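Local coordinates for protein interleukin-20 receptor subunit beta (Homo sapiens, PDB 6DF3) that pairs with IL20RA to form a receptor for interleukins 19, 20 and 24, and with IL22RA1 for interleukins 20 and 24, at residues His47-Cys55 against Asp67-Arg78. The protein carries 1 engineered substitution. Numbering follows the deposited sequence.
Sequences HIWIPSSWC and DDITATVPYNLR
R78 runs along one face of the W49 indole, from the six-membered to the five-membered ring. Its CB comes to 4.0 Å from W49 CZ3, at the six-membered ring, and CG follows over CE3 and CZ3. CD sits above that ring, 3.6 Å from its centroid, in a CH-pi contact. NE then passes over the CD2–CG bond, and CZ reaches the five-membered ring, 3.3 Å from W49 CG. At the tip, NH1 rests over CD1 and NE1, while NH2 lies over W49 CG and CB. The guanidinium is thus stacked flat on the indole, planes 8° apart, as a cation-pi pair. The chain keeps this course because it is extended from CG to NE. N76 CB approaches the six-membered end of the indole obliquely, 3.7 Å from W49 CH2.

A second, polar group joins the other ends of the segments. D68 OD1 accepts from S53 N at 2.8 Å, through its syn lone pair, and from S53 OG, 29° out of the carboxylate plane; outside the two segments, a basic side chain of another protein chain forms a salt bridge with D68 OD1. W54 NE1 bonds D67 OD2 at 2.9 Å, nearly straight at 168°, at the edge of the indole.

In this first fibronectin type III domain, W49 and R78 reach across strand 31-37, which separates strand 50-51 from strand 74-83 in the antiparallel sheet. E35 of that middle strand forms a salt bridge with R78 NH2, and W90 of strand 86-98 makes a further cation-pi contact with R78.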
# COMPACT_ATOMS: atom_id res chain seq x y z
N HIS C 47 -1.87 -2.04 -29.24
CA HIS C 47 -2.33 -0.86 -29.93
C HIS C 47 -2.71 0.25 -28.99
O HIS C 47 -3.14 1.35 -29.41
CB HIS C 47 -3.49 -1.28 -30.87
CG HIS C 47 -4.69 -1.82 -30.12
ND1 HIS C 47 -4.67 -3.04 -29.47
CD2 HIS C 47 -5.90 -1.26 -29.86
CE1 HIS C 47 -5.83 -3.22 -28.87
NE2 HIS C 47 -6.61 -2.18 -29.11
N ILE C 48 -2.54 0.06 -27.70
CA ILE C 48 -3.05 1.06 -26.74
C ILE C 48 -1.85 1.70 -26.03
O ILE C 48 -1.07 0.98 -25.37
CB ILE C 48 -3.96 0.42 -25.68
CG1 ILE C 48 -5.25 -0.08 -26.33
CG2 ILE C 48 -4.23 1.41 -24.53
CD1 ILE C 48 -6.22 -0.82 -25.42
N TRP C 49 -1.79 3.03 -26.12
CA TRP C 49 -0.84 3.85 -25.42
C TRP C 49 -1.57 4.73 -24.45
O TRP C 49 -2.71 5.23 -24.70
CB TRP C 49 -0.05 4.68 -26.46
CG TRP C 49 0.83 3.80 -27.38
CD1 TRP C 49 0.40 3.09 -28.45
CD2 TRP C 49 2.23 3.54 -27.25
NE1 TRP C 49 1.46 2.38 -28.98
CE2 TRP C 49 2.59 2.63 -28.27
CE3 TRP C 49 3.23 3.98 -26.36
CZ2 TRP C 49 3.89 2.20 -28.47
CZ3 TRP C 49 4.53 3.50 -26.52
CH2 TRP C 49 4.85 2.63 -27.58
N ILE C 50 -0.96 4.92 -23.30
CA ILE C 50 -1.59 5.67 -22.23
C ILE C 50 -0.92 7.05 -22.06
O ILE C 50 0.30 7.16 -22.04
CB ILE C 50 -1.43 4.87 -20.93
CG1 ILE C 50 -1.96 3.48 -21.17
CG2 ILE C 50 -2.05 5.60 -19.73
CD1 ILE C 50 -1.51 2.53 -20.12
N PRO C 51 -1.73 8.10 -21.87
CA PRO C 51 -1.13 9.40 -21.63
C PRO C 51 -0.35 9.47 -20.36
O PRO C 51 -0.79 8.97 -19.34
CB PRO C 51 -2.36 10.35 -21.49
CG PRO C 51 -3.43 9.67 -22.28
CD PRO C 51 -3.18 8.19 -22.16
N SER C 52 0.80 10.12 -20.43
CA SER C 52 1.64 10.38 -19.31
C SER C 52 0.90 11.24 -18.28
O SER C 52 0.07 12.06 -18.62
CB SER C 52 2.85 11.16 -19.81
OG SER C 52 3.76 11.33 -18.74
N SER C 53 1.25 11.09 -17.01
CA SER C 53 0.60 11.86 -15.95
C SER C 53 0.88 13.37 -16.11
O SER C 53 -0.04 14.18 -16.17
CB SER C 53 1.04 11.35 -14.57
OG SER C 53 0.45 10.08 -14.25
N TRP C 54 2.15 13.74 -16.26
CA TRP C 54 2.55 15.16 -16.26
C TRP C 54 3.02 15.74 -17.57
O TRP C 54 3.50 16.89 -17.58
CB TRP C 54 3.63 15.40 -15.22
CG TRP C 54 3.21 14.91 -13.92
CD1 TRP C 54 3.81 13.94 -13.19
CD2 TRP C 54 2.06 15.33 -13.17
NE1 TRP C 54 3.12 13.74 -12.02
CE2 TRP C 54 2.05 14.58 -11.98
CE3 TRP C 54 1.03 16.27 -13.40
CZ2 TRP C 54 1.05 14.73 -10.99
CZ3 TRP C 54 0.05 16.43 -12.43
CH2 TRP C 54 0.06 15.66 -11.23
N CYS C 55 2.89 14.99 -18.68
CA CYS C 55 3.39 15.47 -19.99
C CYS C 55 2.50 15.32 -21.18
O CYS C 55 2.83 14.64 -22.13
CB CYS C 55 4.72 14.82 -20.30
SG CYS C 55 5.86 15.03 -18.93
N ASP C 67 5.79 8.77 -12.08
CA ASP C 67 4.45 8.36 -11.68
C ASP C 67 3.73 7.42 -12.66
O ASP C 67 2.80 6.81 -12.25
CB ASP C 67 3.59 9.56 -11.39
CG ASP C 67 4.13 10.37 -10.23
OD1 ASP C 67 5.00 9.91 -9.42
OD2 ASP C 67 3.74 11.51 -10.21
N ASP C 68 4.23 7.27 -13.88
CA ASP C 68 3.68 6.35 -14.83
C ASP C 68 4.32 4.98 -14.75
O ASP C 68 3.75 4.02 -15.17
CB ASP C 68 3.93 6.89 -16.24
CG ASP C 68 3.43 8.33 -16.42
OD1 ASP C 68 2.25 8.64 -16.08
OD2 ASP C 68 4.20 9.18 -16.92
N ILE C 69 5.58 4.88 -14.30
CA ILE C 69 6.24 3.60 -14.21
C ILE C 69 5.89 3.01 -12.84
O ILE C 69 6.42 3.49 -11.83
CB ILE C 69 7.78 3.76 -14.36
CG1 ILE C 69 8.19 4.55 -15.64
CG2 ILE C 69 8.46 2.40 -14.40
CD1 ILE C 69 7.46 4.20 -16.87
N THR C 70 5.00 2.01 -12.78
CA THR C 70 4.41 1.59 -11.48
C THR C 70 4.50 0.12 -11.25
O THR C 70 3.92 -0.46 -10.27
CB THR C 70 2.93 1.99 -11.41
OG1 THR C 70 2.31 1.56 -12.56
CG2 THR C 70 2.73 3.51 -11.35
N ALA C 71 5.29 -0.52 -12.10
CA ALA C 71 5.65 -1.89 -11.92
C ALA C 71 7.12 -2.15 -12.38
O ALA C 71 7.66 -1.52 -13.30
CB ALA C 71 4.68 -2.75 -12.69
N THR C 72 7.72 -3.18 -11.82
CA THR C 72 9.10 -3.57 -12.19
C THR C 72 9.02 -4.53 -13.42
O THR C 72 9.26 -5.73 -13.33
CB THR C 72 9.84 -4.14 -10.97
OG1 THR C 72 9.75 -3.18 -9.90
CG2 THR C 72 11.30 -4.41 -11.24
N VAL C 73 8.65 -3.95 -14.55
CA VAL C 73 8.57 -4.60 -15.83
C VAL C 73 9.04 -3.55 -16.89
O VAL C 73 9.09 -2.31 -16.58
CB VAL C 73 7.12 -5.07 -16.16
CG1 VAL C 73 6.54 -5.98 -15.08
CG2 VAL C 73 6.18 -3.89 -16.35
N PRO C 74 9.42 -4.01 -18.12
CA PRO C 74 9.83 -3.05 -19.14
C PRO C 74 8.65 -2.28 -19.69
O PRO C 74 7.63 -2.87 -19.94
CB PRO C 74 10.46 -3.92 -20.29
CG PRO C 74 9.99 -5.33 -20.00
CD PRO C 74 9.56 -5.42 -18.55
N TYR C 75 8.88 -1.00 -19.96
CA TYR C 75 7.92 -0.03 -20.44
C TYR C 75 8.43 0.55 -21.78
O TYR C 75 9.59 0.89 -21.90
CB TYR C 75 7.79 1.13 -19.41
CG TYR C 75 6.79 0.92 -18.34
CD1 TYR C 75 7.12 0.16 -17.23
CD2 TYR C 75 5.52 1.48 -18.40
CE1 TYR C 75 6.20 -0.08 -16.19
CE2 TYR C 75 4.57 1.24 -17.37
CZ TYR C 75 4.91 0.46 -16.26
OH TYR C 75 4.06 0.24 -15.17
N ASN C 76 7.54 0.68 -22.73
CA ASN C 76 7.72 1.46 -23.90
C ASN C 76 7.26 2.85 -23.63
O ASN C 76 6.27 3.06 -22.95
CB ASN C 76 6.87 0.89 -25.06
CG ASN C 76 7.20 -0.55 -25.37
OD1 ASN C 76 8.31 -1.00 -25.14
ND2 ASN C 76 6.20 -1.30 -25.84
N LEU C 77 7.94 3.79 -24.25
CA LEU C 77 7.65 5.21 -24.14
C LEU C 77 7.76 5.80 -25.56
O LEU C 77 8.56 5.35 -26.36
CB LEU C 77 8.66 5.82 -23.22
CG LEU C 77 8.47 5.48 -21.73
CD1 LEU C 77 9.78 5.73 -21.02
CD2 LEU C 77 7.39 6.40 -21.20
N ARG C 78 6.87 6.73 -25.90
CA ARG C 78 6.97 7.46 -27.13
C ARG C 78 6.64 8.93 -26.95
O ARG C 78 5.87 9.30 -26.08
CB ARG C 78 6.05 6.86 -28.16
CG ARG C 78 4.59 6.92 -27.84
CD ARG C 78 3.75 6.33 -28.98
NE ARG C 78 2.35 6.64 -28.82
CZ ARG C 78 1.40 6.20 -29.63
NH1 ARG C 78 1.69 5.47 -30.69
NH2 ARG C 78 0.15 6.50 -29.39